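Side-chain contacts in magnetosome membrane protein MamB, putative Co/Zn/Cd cation transporter. Cation diffusion facilitator family (Desulfamplus magnetovallimortis, PDB 6QFJ), which probably moves divalent metal cations across the magnetosome membrane as a cation diffusion facilitator, and is represented by its cytosolic C-terminal domain alone: residues Asn12-Thr17 and Ser21-Ile26; Ile39-Pro44 and Lys57-Ile62; Pro45-Thr50 and Val75-Ala80; Gln61-Lys64 and Lys70-Val73. All coordinates share one frame; numbering follows the deposited sequence.

Contact 1: residues Asn12-Thr17 and Ser21-Ile26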
loop_
_atom_site.group_PDB
_atom_site.type_symbol
_atom_site.label_atom_id
_atom_site.label_comp_id
_atom_site.label_asym_id
_atom_site.label_seq_id
_atom_site.Cartn_x
_atom_site.Cartn_y
_atom_site.Cartn_z
ATOM N N ASN A 12 1.600 4.587 8.419
ATOM C CA ASN A 12 2.413 5.743 8.767
ATOM C C ASN A 12 3.348 6.069 7.614
ATOM O O ASN A 12 3.496 7.213 7.238
ATOM C CB ASN A 12 3.260 5.511 10.026
ATOM C CG ASN A 12 2.468 5.662 11.309
ATOM O OD1 ASN A 12 1.422 6.241 11.267
ATOM N ND2 ASN A 12 2.919 5.088 12.441
ATOM N N VAL A 13 3.925 5.053 6.986
ATOM C CA VAL A 13 4.855 5.323 5.881
ATOM C C VAL A 13 4.143 5.871 4.692
ATOM O O VAL A 13 4.561 6.896 4.066
ATOM C CB VAL A 13 5.689 4.109 5.527
ATOM C CG1 VAL A 13 6.602 4.434 4.330
ATOM C CG2 VAL A 13 6.527 3.699 6.734
ATOM N N LEU A 14 3.060 5.210 4.322
ATOM C CA LEU A 14 2.341 5.524 3.089
ATOM C C LEU A 14 1.795 6.963 3.159
ATOM O O LEU A 14 1.869 7.688 2.171
ATOM C CB LEU A 14 1.165 4.566 2.851
ATOM C CG LEU A 14 1.558 3.131 2.538
ATOM C CD1 LEU A 14 0.351 2.249 2.311
ATOM C CD2 LEU A 14 2.453 3.015 1.348
ATOM N N GLU A 15 1.351 7.386 4.334
ATOM C CA GLU A 15 0.895 8.740 4.540
ATOM C C GLU A 15 1.950 9.790 4.215
ATOM O O GLU A 15 1.617 10.941 3.920
ATOM C CB GLU A 15 0.395 8.974 5.992
ATOM C CG GLU A 15 -1.059 9.352 6.111
ATOM C CD GLU A 15 -2.022 8.317 5.530
ATOM O OE1 GLU A 15 -2.705 8.601 4.487
ATOM O OE2 GLU A 15 -2.082 7.234 6.185
ATOM N N LYS A 16 3.200 9.438 4.380
ATOM C CA LYS A 16 4.282 10.363 4.197
ATOM C C LYS A 16 4.989 10.096 2.884
ATOM O O LYS A 16 6.023 10.671 2.619
ATOM C CB LYS A 16 5.295 10.222 5.336
ATOM C CG LYS A 16 4.750 10.414 6.724
ATOM C CD LYS A 16 5.886 10.461 7.723
ATOM C CE LYS A 16 5.852 9.307 8.699
ATOM N NZ LYS A 16 4.835 9.506 9.778
ATOM N N THR A 17 4.432 9.237 2.033
ATOM C CA THR A 17 5.081 8.921 0.769
ATOM C C THR A 17 4.509 9.879 -0.275
ATOM O O THR A 17 3.307 9.824 -0.603
ATOM C CB THR A 17 4.868 7.459 0.466
ATOM O OG1 THR A 17 5.439 6.718 1.542
ATOM C CG2 THR A 17 5.581 6.999 -0.841
ATOM N N SER A 21 -1.459 10.028 -2.923
ATOM C CA SER A 21 -2.332 11.123 -2.397
ATOM C C SER A 21 -2.946 10.754 -1.059
ATOM O O SER A 21 -3.053 11.542 -0.167
ATOM C CB SER A 21 -3.454 11.442 -3.421
ATOM O OG SER A 21 -2.864 11.565 -4.719
ATOM N N ASP A 22 -3.339 9.523 -0.901
ATOM C CA ASP A 22 -3.993 9.061 0.356
ATOM C C ASP A 22 -4.109 7.540 0.326
ATOM O O ASP A 22 -4.031 6.920 -0.744
ATOM C CB ASP A 22 -5.452 9.608 0.441
ATOM C CG ASP A 22 -5.530 10.939 1.148
ATOM O OD1 ASP A 22 -4.932 11.108 2.216
ATOM O OD2 ASP A 22 -6.180 11.874 0.630
ATOM N N VAL A 23 -4.297 6.965 1.491
ATOM C CA VAL A 23 -4.551 5.549 1.657
ATOM C C VAL A 23 -6.048 5.373 1.596
ATOM O O VAL A 23 -6.766 6.003 2.353
ATOM C CB VAL A 23 -4.042 5.030 3.008
ATOM C CG1 VAL A 23 -4.379 3.546 3.171
ATOM C CG2 VAL A 23 -2.563 5.222 3.052
ATOM N N LYS A 24 -6.518 4.531 0.697
ATOM C CA LYS A 24 -7.932 4.227 0.638
ATOM C C LYS A 24 -8.294 3.078 1.572
ATOM O O LYS A 24 -9.300 3.127 2.250
ATOM C CB LYS A 24 -8.317 3.834 -0.767
ATOM C CG LYS A 24 -9.778 3.445 -0.954
ATOM C CD LYS A 24 -9.960 3.499 -2.437
ATOM C CE LYS A 24 -10.869 2.461 -3.023
ATOM N NZ LYS A 24 -12.150 2.967 -3.105
ATOM N N ASP A 25 -7.474 2.050 1.601
ATOM C CA ASP A 25 -7.712 0.907 2.477
ATOM C C ASP A 25 -6.517 0.009 2.554
ATOM O O ASP A 25 -5.745 -0.122 1.595
ATOM C CB ASP A 25 -8.872 0.087 1.970
ATOM C CG ASP A 25 -9.562 -0.715 3.066
ATOM O OD1 ASP A 25 -9.471 -0.405 4.295
ATOM O OD2 ASP A 25 -10.201 -1.712 2.672
ATOM N N ILE A 26 -6.326 -0.580 3.717
ATOM C CA ILE A 26 -5.267 -1.592 3.951
ATOM C C ILE A 26 -5.921 -2.792 4.580
ATOM O O ILE A 26 -6.544 -2.688 5.638
ATOM C CB ILE A 26 -4.186 -1.108 4.886
ATOM C CG1 ILE A 26 -3.499 0.130 4.311
ATOM C CG2 ILE A 26 -3.126 -2.205 5.086
ATOM C CD1 ILE A 26 -2.394 0.725 5.156
#
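Val23 and Leu14 meet where the last turn of helix 2-15 lies against the start of strand 22-31. The Val23 side chain is the part of the strand most covered by the helix, and can be followed outward. Its CB, directed at the helix, has Glu15 OE1 4.1 Å away. Of its two methyls, CG2 does the touching: with chi1 at 178° CG1 stands anti to the backbone N, which leaves CG2 anti to the carbonyl carbon and facing the helix. There Val23 CG2 lies 3.8 Å from Leu14 CB and 3.7 Å from Glu15 OE1, a methyl shared between an aliphatic chain and a carboxylate.

The Glu15 chain, bent at chi2 (59°), runs at about a right angle to the valine, and both carboxylate oxygens come close to CG2. This also brings Glu15 OE1 to 4.0 Å from Asp22 OD1, a pairing of like charges that may raise the proton affinity of one of them. Deeper in, Leu14 CD1 approaches Ile26 CD1 at 4.2 Å.

Helix 2-15 here turns through a short loop into the first strand of this small alpha/beta domain, the C-terminal domain of the transporter; Ile20 of that loop packs on Leu14, as does Ile62 of helix 49-66. Strand 22-31 pairs with strand 34-43, the pairing interrupted by classic beta bulges at Ser21-Asp22, facing Tyr42, and Lys24-Asp25, facing Asp40.

Contact 2: residues Ile39-Pro44 and Lys57-Ile62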
loop_
_atom_site.group_PDB
_atom_site.type_symbol
_atom_site.label_atom_id
_atom_site.label_comp_id
_atom_site.label_asym_id
_atom_site.label_seq_id
_atom_site.Cartn_x
_atom_site.Cartn_y
_atom_site.Cartn_z
ATOM N N ILE A 39 -3.609 -3.535 -0.585
ATOM C CA ILE A 39 -3.436 -2.124 -0.355
ATOM C C ILE A 39 -4.105 -1.333 -1.487
ATOM O O ILE A 39 -3.729 -1.483 -2.695
ATOM C CB ILE A 39 -1.955 -1.761 -0.281
ATOM C CG1 ILE A 39 -1.240 -2.715 0.665
ATOM C CG2 ILE A 39 -1.789 -0.297 0.110
ATOM C CD1 ILE A 39 -0.776 -2.194 1.979
ATOM N N ASP A 40 -5.081 -0.496 -1.108
ATOM C CA ASP A 40 -5.732 0.420 -2.033
ATOM C C ASP A 40 -5.300 1.840 -1.770
ATOM O O ASP A 40 -5.397 2.311 -0.640
ATOM C CB ASP A 40 -7.265 0.270 -1.913
ATOM C CG ASP A 40 -7.745 -1.102 -2.346
ATOM O OD1 ASP A 40 -6.941 -1.873 -2.967
ATOM O OD2 ASP A 40 -8.879 -1.474 -2.009
ATOM N N LEU A 41 -4.860 2.532 -2.813
ATOM C CA LEU A 41 -4.368 3.915 -2.720
ATOM C C LEU A 41 -4.989 4.844 -3.692
ATOM O O LEU A 41 -5.368 4.447 -4.785
ATOM C CB LEU A 41 -2.889 3.957 -3.024
ATOM C CG LEU A 41 -2.054 2.952 -2.198
ATOM C CD1 LEU A 41 -0.684 2.915 -2.701
ATOM C CD2 LEU A 41 -2.081 3.325 -0.753
ATOM N N TYR A 42 -5.114 6.115 -3.282
ATOM C CA TYR A 42 -5.470 7.198 -4.161
ATOM C C TYR A 42 -4.236 7.802 -4.683
ATOM O O TYR A 42 -3.286 8.032 -3.964
ATOM C CB TYR A 42 -6.282 8.317 -3.385
ATOM C CG TYR A 42 -7.671 7.915 -3.001
ATOM C CD1 TYR A 42 -8.591 7.629 -3.971
ATOM C CD2 TYR A 42 -8.061 7.735 -1.680
ATOM C CE1 TYR A 42 -9.846 7.219 -3.650
ATOM C CE2 TYR A 42 -9.336 7.339 -1.325
ATOM C CZ TYR A 42 -10.222 7.090 -2.333
ATOM O OH TYR A 42 -11.501 6.703 -2.062
ATOM N N VAL A 43 -4.232 8.089 -5.964
ATOM C CA VAL A 43 -3.104 8.755 -6.616
ATOM C C VAL A 43 -3.674 9.816 -7.554
ATOM O O VAL A 43 -4.882 9.804 -7.856
ATOM C CB VAL A 43 -2.306 7.776 -7.450
ATOM C CG1 VAL A 43 -1.734 6.696 -6.540
ATOM C CG2 VAL A 43 -3.202 7.125 -8.493
ATOM N N PRO A 44 -2.807 10.674 -8.106
ATOM C CA PRO A 44 -3.300 11.774 -8.942
ATOM C C PRO A 44 -3.936 11.177 -10.143
ATOM O O PRO A 44 -3.405 10.188 -10.702
ATOM C CB PRO A 44 -2.039 12.574 -9.289
ATOM C CG PRO A 44 -1.125 12.330 -8.126
ATOM C CD PRO A 44 -1.434 10.880 -7.665
ATOM N N LYS A 57 5.519 -0.825 -7.122
ATOM C CA LYS A 57 6.842 -1.277 -6.708
ATOM C C LYS A 57 7.310 -0.627 -5.402
ATOM O O LYS A 57 7.865 -1.318 -4.502
ATOM C CB LYS A 57 7.863 -1.077 -7.865
ATOM C CG LYS A 57 7.552 -2.027 -9.078
ATOM C CD LYS A 57 8.375 -3.302 -9.058
ATOM C CE LYS A 57 7.707 -4.397 -8.236
ATOM N NZ LYS A 57 8.619 -5.501 -7.786
ATOM N N GLU A 58 7.127 0.708 -5.268
ATOM C CA GLU A 58 7.470 1.378 -3.955
ATOM C C GLU A 58 6.689 0.868 -2.818
ATOM O O GLU A 58 7.220 0.674 -1.697
ATOM C CB GLU A 58 7.250 2.927 -3.981
ATOM C CG GLU A 58 8.374 3.749 -4.597
ATOM C CD GLU A 58 8.182 5.322 -4.485
ATOM O OE1 GLU A 58 7.050 5.763 -4.100
ATOM O OE2 GLU A 58 9.180 6.106 -4.716
ATOM N N VAL A 59 5.382 0.653 -3.044
ATOM C CA VAL A 59 4.558 0.106 -1.961
ATOM C C VAL A 59 4.972 -1.280 -1.517
ATOM O O VAL A 59 5.026 -1.637 -0.321
ATOM C CB VAL A 59 3.068 0.036 -2.349
ATOM C CG1 VAL A 59 2.266 -0.734 -1.314
ATOM C CG2 VAL A 59 2.579 1.413 -2.487
ATOM N N ASN A 60 5.329 -2.067 -2.485
ATOM C CA ASN A 60 5.783 -3.418 -2.233
ATOM C C ASN A 60 7.100 -3.403 -1.415
ATOM O O ASN A 60 7.258 -4.167 -0.469
ATOM C CB ASN A 60 6.081 -4.081 -3.584
ATOM C CG ASN A 60 6.401 -5.564 -3.451
ATOM O OD1 ASN A 60 7.550 -5.969 -3.604
ATOM N ND2 ASN A 60 5.395 -6.369 -3.230
ATOM N N GLN A 61 8.012 -2.508 -1.773
ATOM C CA GLN A 61 9.271 -2.346 -1.054
ATOM C C GLN A 61 8.995 -1.985 0.399
ATOM O O GLN A 61 9.564 -2.547 1.331
ATOM C CB GLN A 61 10.061 -1.231 -1.771
ATOM C CG GLN A 61 11.478 -0.984 -1.215
ATOM C CD GLN A 61 11.530 -0.284 0.098
ATOM O OE1 GLN A 61 10.832 0.700 0.346
ATOM N NE2 GLN A 61 12.395 -0.798 1.007
ATOM N N ILE A 62 8.084 -1.067 0.607
ATOM C CA ILE A 62 7.746 -0.674 2.003
ATOM C C ILE A 62 7.286 -1.812 2.828
ATOM O O ILE A 62 7.807 -2.072 3.923
ATOM C CB ILE A 62 6.703 0.466 1.986
ATOM C CG1 ILE A 62 7.330 1.695 1.388
ATOM C CG2 ILE A 62 6.187 0.727 3.381
ATOM C CD1 ILE A 62 6.372 2.794 1.004
#
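Strand 34-43 and helix 49-66 pass at layer distance here, their nearest CA atoms, those of Ile39 and Val59, being 8.5 Å apart, so the gap is bridged by side chains alone. Within 57-62, Val59 alone does the touching, and it divides its two methyls between two strand residues. Val59 CG2 takes Leu41, whose CD1 comes within 3.6 Å of it; Val59 CG1 takes Ile39, whose CG2 lies 4.3 Å from it, a looser touch.

The division follows from the valine torsion: chi1 of 171° sets CG1 anti to the backbone N and CG2 anti to the carbonyl carbon, and the two branches spread toward neighbouring inward-facing positions of the strand. Leu41 and Val59 run antiparallel past each other and meet by one pair of methyls. Ile39 and Leu41 are two residues apart on the strand and therefore project from the same face of the sheet, whereas Asp40 between them points to the other face, where it forms a salt bridge with Arg76. All three touching residues are buried and purely aliphatic.

The contact belongs to the beta-alpha-beta unit of strand 34-43, helix 49-66 and strand 71-79. Val75 of the last strand also touches Val59, Ile20 touches Leu41, and Ile10 and Leu14 of helix 2-15 pack on Ile39, so both helices share one face of the sheet.

Contact 3: residues Pro45-Thr50 and Val75-Ala80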
loop_
_atom_site.group_PDB
_atom_site.type_symbol
_atom_site.label_atom_id
_atom_site.label_comp_id
_atom_site.label_asym_id
_atom_site.label_seq_id
_atom_site.Cartn_x
_atom_site.Cartn_y
_atom_site.Cartn_z
ATOM N N PRO A 45 -5.077 11.730 -10.576
ATOM C CA PRO A 45 -5.822 11.125 -11.716
ATOM C C PRO A 45 -5.076 11.031 -13.027
ATOM O O PRO A 45 -5.427 10.191 -13.864
ATOM C CB PRO A 45 -7.030 12.031 -11.896
ATOM C CG PRO A 45 -7.112 12.895 -10.670
ATOM C CD PRO A 45 -5.769 12.869 -9.976
ATOM N N ASP A 46 -4.064 11.867 -13.229
ATOM C CA ASP A 46 -3.330 11.873 -14.462
ATOM C C ASP A 46 -2.072 10.972 -14.444
ATOM O O ASP A 46 -1.258 11.067 -15.328
ATOM C CB ASP A 46 -2.942 13.318 -14.872
ATOM C CG ASP A 46 -2.080 14.042 -13.842
ATOM O OD1 ASP A 46 -2.102 13.689 -12.657
ATOM O OD2 ASP A 46 -1.456 15.037 -14.231
ATOM N N ILE A 47 -1.884 10.096 -13.471
ATOM C CA ILE A 47 -0.618 9.339 -13.488
ATOM C C ILE A 47 -0.597 8.501 -14.776
ATOM O O ILE A 47 -1.609 8.048 -15.241
ATOM C CB ILE A 47 -0.398 8.432 -12.269
ATOM C CG1 ILE A 47 -1.553 7.474 -12.109
ATOM C CG2 ILE A 47 -0.219 9.292 -11.032
ATOM C CD1 ILE A 47 -1.210 6.235 -11.364
ATOM N N THR A 48 0.576 8.228 -15.287
ATOM C CA THR A 48 0.700 7.305 -16.445
ATOM C C THR A 48 0.788 5.881 -15.939
ATOM O O THR A 48 0.949 5.615 -14.727
ATOM C CB THR A 48 2.013 7.574 -17.187
ATOM O OG1 THR A 48 3.103 7.445 -16.258
ATOM C CG2 THR A 48 2.009 8.980 -17.813
ATOM N N VAL A 49 0.752 4.966 -16.876
ATOM C CA VAL A 49 0.849 3.540 -16.562
ATOM C C VAL A 49 2.204 3.177 -15.941
ATOM O O VAL A 49 2.291 2.408 -14.983
ATOM C CB VAL A 49 0.597 2.699 -17.860
ATOM C CG1 VAL A 49 1.032 1.258 -17.684
ATOM C CG2 VAL A 49 -0.883 2.746 -18.234
ATOM N N THR A 50 3.256 3.791 -16.465
ATOM C CA THR A 50 4.574 3.575 -15.946
ATOM C C THR A 50 4.711 4.072 -14.509
ATOM O O THR A 50 5.215 3.361 -13.645
ATOM C CB THR A 50 5.590 4.281 -16.821
ATOM O OG1 THR A 50 5.534 3.712 -18.135
ATOM C CG2 THR A 50 6.981 4.030 -16.278
ATOM N N VAL A 75 -1.609 -4.458 -4.799
ATOM C CA VAL A 75 -1.804 -2.989 -4.717
ATOM C C VAL A 75 -2.787 -2.569 -5.802
ATOM O O VAL A 75 -2.587 -2.952 -6.958
ATOM C CB VAL A 75 -0.481 -2.236 -4.925
ATOM C CG1 VAL A 75 -0.617 -0.716 -4.735
ATOM C CG2 VAL A 75 0.557 -2.751 -3.975
ATOM N N ARG A 76 -3.812 -1.787 -5.424
ATOM C CA ARG A 76 -4.702 -1.217 -6.409
ATOM C C ARG A 76 -4.629 0.290 -6.348
ATOM O O ARG A 76 -4.657 0.845 -5.277
ATOM C CB ARG A 76 -6.121 -1.705 -6.219
ATOM C CG ARG A 76 -6.266 -3.209 -6.518
ATOM C CD ARG A 76 -7.694 -3.659 -6.523
ATOM N NE ARG A 76 -8.347 -3.336 -5.258
ATOM C CZ ARG A 76 -9.678 -3.412 -5.046
ATOM N NH1 ARG A 76 -10.193 -3.081 -3.859
ATOM N NH2 ARG A 76 -10.512 -3.843 -6.022
ATOM N N LEU A 77 -4.598 0.949 -7.502
ATOM C CA LEU A 77 -4.512 2.441 -7.553
ATOM C C LEU A 77 -5.851 3.014 -8.086
ATOM O O LEU A 77 -6.407 2.541 -9.095
ATOM C CB LEU A 77 -3.403 2.892 -8.455
ATOM C CG LEU A 77 -2.006 2.315 -8.162
ATOM C CD1 LEU A 77 -1.034 2.930 -9.128
ATOM C CD2 LEU A 77 -1.601 2.607 -6.770
ATOM N N PHE A 78 -6.343 4.031 -7.372
ATOM C CA PHE A 78 -7.563 4.733 -7.716
ATOM C C PHE A 78 -7.287 6.211 -7.875
ATOM O O PHE A 78 -6.452 6.774 -7.189
ATOM C CB PHE A 78 -8.575 4.518 -6.584
ATOM C CG PHE A 78 -9.012 3.116 -6.441
ATOM C CD1 PHE A 78 -10.107 2.613 -7.132
ATOM C CD2 PHE A 78 -8.325 2.272 -5.599
ATOM C CE1 PHE A 78 -10.502 1.282 -6.984
ATOM C CE2 PHE A 78 -8.707 0.957 -5.439
ATOM C CZ PHE A 78 -9.810 0.442 -6.118
ATOM N N ALA A 79 -7.991 6.880 -8.779
ATOM C CA ALA A 79 -7.863 8.327 -8.966
ATOM C C ALA A 79 -8.275 9.033 -7.645
ATOM O O ALA A 79 -9.377 8.819 -7.137
ATOM C CB ALA A 79 -8.777 8.816 -10.073
ATOM N N ALA A 80 -7.443 9.920 -7.160
ATOM C CA ALA A 80 -7.908 10.802 -6.041
ATOM C C ALA A 80 -9.192 11.535 -6.431
ATOM O O ALA A 80 -9.417 11.916 -7.603
ATOM C CB ALA A 80 -6.843 11.795 -5.708
#
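Pro45 lies beside the end of strand 71-79, its CA 4.4 Å from the CA of Ala79, the closest approach of the two backbones. Its ring makes two separate touches. One is against the methyl of Ala79, with 4.1 Å between Pro45 CB and Ala79 CB. The other is made one atom further round the ring, where Pro45 CG comes 4.0 Å from the backbone oxygen Ala80 O. Both are plain van der Waals contacts. Pairing of Val43 with Phe78 and Ala80 through backbone hydrogen bonds holds the strands together two residues before Pro45, and the chain beyond then turns away from the sheet.

This turn is the first connection of a beta-alpha-beta crossover: strand 34-43 ends, the chain travels through helix 49-66, and strand 71-79 returns parallel to the first, next to it in the sheet. Ile47 directs its side chain back at the strand. With chi1 at 56°, CG1 is wedged between the backbone N and the carbonyl carbon, and from there the chain extends (chi2 156°) until CD1 meets Leu77. The isoleucine crosses the leucine at about a right angle, touching it by a single pair of methyls, Ile47 CD1 and Leu77 CD1, 4.0 Å apart. Leu77 also packs on Val43 and on Lys56 of helix 49-66. Next comes Thr48 at the N-cap position, its side chain capping a backbone N in the first turn of helix 49-66, which Val49 and Thr50 begin.

Contact 4: residues Gln61-Lys64 and Lys70-Val73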
loop_
_atom_site.group_PDB
_atom_site.type_symbol
_atom_site.label_atom_id
_atom_site.label_comp_id
_atom_site.label_asym_id
_atom_site.label_seq_id
_atom_site.Cartn_x
_atom_site.Cartn_y
_atom_site.Cartn_z
ATOM N N GLN A 61 8.012 -2.508 -1.773
ATOM C CA GLN A 61 9.271 -2.346 -1.054
ATOM C C GLN A 61 8.995 -1.985 0.399
ATOM O O GLN A 61 9.564 -2.547 1.331
ATOM C CB GLN A 61 10.061 -1.231 -1.771
ATOM C CG GLN A 61 11.478 -0.984 -1.215
ATOM C CD GLN A 61 11.530 -0.284 0.098
ATOM O OE1 GLN A 61 10.832 0.700 0.346
ATOM N NE2 GLN A 61 12.395 -0.798 1.007
ATOM N N ILE A 62 8.084 -1.067 0.607
ATOM C CA ILE A 62 7.746 -0.674 2.003
ATOM C C ILE A 62 7.286 -1.812 2.828
ATOM O O ILE A 62 7.807 -2.072 3.923
ATOM C CB ILE A 62 6.703 0.466 1.986
ATOM C CG1 ILE A 62 7.330 1.695 1.388
ATOM C CG2 ILE A 62 6.187 0.727 3.381
ATOM C CD1 ILE A 62 6.372 2.794 1.004
ATOM N N ILE A 63 6.358 -2.602 2.268
ATOM C CA ILE A 63 5.863 -3.740 3.024
ATOM C C ILE A 63 6.929 -4.759 3.314
ATOM O O ILE A 63 7.086 -5.210 4.478
ATOM C CB ILE A 63 4.645 -4.350 2.355
ATOM C CG1 ILE A 63 3.541 -3.346 2.472
ATOM C CG2 ILE A 63 4.254 -5.670 3.070
ATOM C CD1 ILE A 63 2.336 -3.711 1.703
ATOM N N LYS A 64 7.696 -5.136 2.290
ATOM C CA LYS A 64 8.764 -6.094 2.490
ATOM C C LYS A 64 9.783 -5.630 3.542
ATOM O O LYS A 64 10.343 -6.435 4.278
ATOM C CB LYS A 64 9.526 -6.297 1.180
ATOM C CG LYS A 64 8.701 -6.801 0.049
ATOM C CD LYS A 64 8.020 -8.064 0.426
ATOM C CE LYS A 64 7.523 -8.746 -0.829
ATOM N NZ LYS A 64 6.645 -9.886 -0.460
ATOM N N LYS A 70 7.328 -13.682 5.558
ATOM C CA LYS A 70 6.944 -13.797 4.175
ATOM C C LYS A 70 5.579 -13.139 3.946
ATOM O O LYS A 70 4.645 -13.307 4.747
ATOM C CB LYS A 70 6.885 -15.269 3.739
ATOM C CG LYS A 70 6.586 -15.421 2.258
ATOM C CD LYS A 70 6.619 -16.838 1.718
ATOM C CE LYS A 70 6.066 -16.815 0.302
ATOM N NZ LYS A 70 6.662 -17.775 -0.668
ATOM N N SER A 71 5.466 -12.401 2.838
ATOM C CA SER A 71 4.290 -11.678 2.499
ATOM C C SER A 71 4.003 -11.703 1.014
ATOM O O SER A 71 4.863 -11.943 0.176
ATOM C CB SER A 71 4.357 -10.236 2.983
ATOM O OG SER A 71 5.381 -9.482 2.284
ATOM N N THR A 72 2.728 -11.482 0.727
ATOM C CA THR A 72 2.230 -11.249 -0.578
ATOM C C THR A 72 1.543 -9.870 -0.539
ATOM O O THR A 72 0.905 -9.540 0.435
ATOM C CB THR A 72 1.207 -12.346 -0.944
ATOM O OG1 THR A 72 1.907 -13.351 -1.678
ATOM C CG2 THR A 72 0.086 -11.863 -1.740
ATOM N N VAL A 73 1.659 -9.120 -1.617
ATOM C CA VAL A 73 1.184 -7.737 -1.616
ATOM C C VAL A 73 0.417 -7.491 -2.891
ATOM O O VAL A 73 0.953 -7.613 -3.984
ATOM C CB VAL A 73 2.342 -6.692 -1.518
ATOM C CG1 VAL A 73 1.753 -5.279 -1.450
ATOM C CG2 VAL A 73 3.161 -6.938 -0.290
HETATM O O HOH W 1 4.283 -9.787 -2.986
#
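Lys64 and Ser71 supply the polar half of this contact and Ile63 and Val73 the apolar half. Lys64 NZ donates to Ser71 OG over 3.0 Å, and nearer the backbone, CD of the same lysine side chain passes 3.5 Å from Ser71 OG. Lys64 NZ also sits 2.8 Å from the backbone oxygen Ser71 O, though at an angle too poor for a hydrogen bond. A water accepts weak bonds from Lys64 NZ (3.5 Å) and Val73 N (3.0 Å).

Beside them Ile63 and Val73 point at each other end-on: Ile63 CD1 lies 3.6 Å from Val73 CG1, with Ile63 CG2 also close to Val73 CG2, at 3.8 Å.

The lysine owes its reach to a bend at chi2 (-56°), after which the chain runs extended to the strand. Ser71 turns its hydroxyl to the helix by placing OG between the backbone N and the carbonyl carbon (chi1 67°).

This is the helix-to-strand return of the beta-alpha-beta unit formed by strand 34-43, helix 49-66 and strand 71-79. Backbone bonds from Thr72 to Leu35 and Phe37 seat the last strand against strand 34-43, whose Phe37 and Ile39 pack on Ile63, as does Ile10 of helix 2-15.

How the contacts relate
Chemistry only partly follows burial here. Contact 2 lies nearest the centre of the chain and is wholly aliphatic; contacts 1 and 3 are at the surface, the former mixing methyls with carboxylates, the latter relying on sparse packing around a turn; contact 4, partly buried, alone has a hydrogen bond between its segments. Contacts 2, 3 and 4 belong to one beta-alpha-beta unit: contacts 2 and 4 use the body of helix 49-66, contact 3 the loop that leads into it, and contacts 3 and 4 are about 20 Å apart between centres. Contact 1 adds helix 2-15 and the outer strand 22-31, and its Val13 packs on Ile62, which contacts 2 and 4 share.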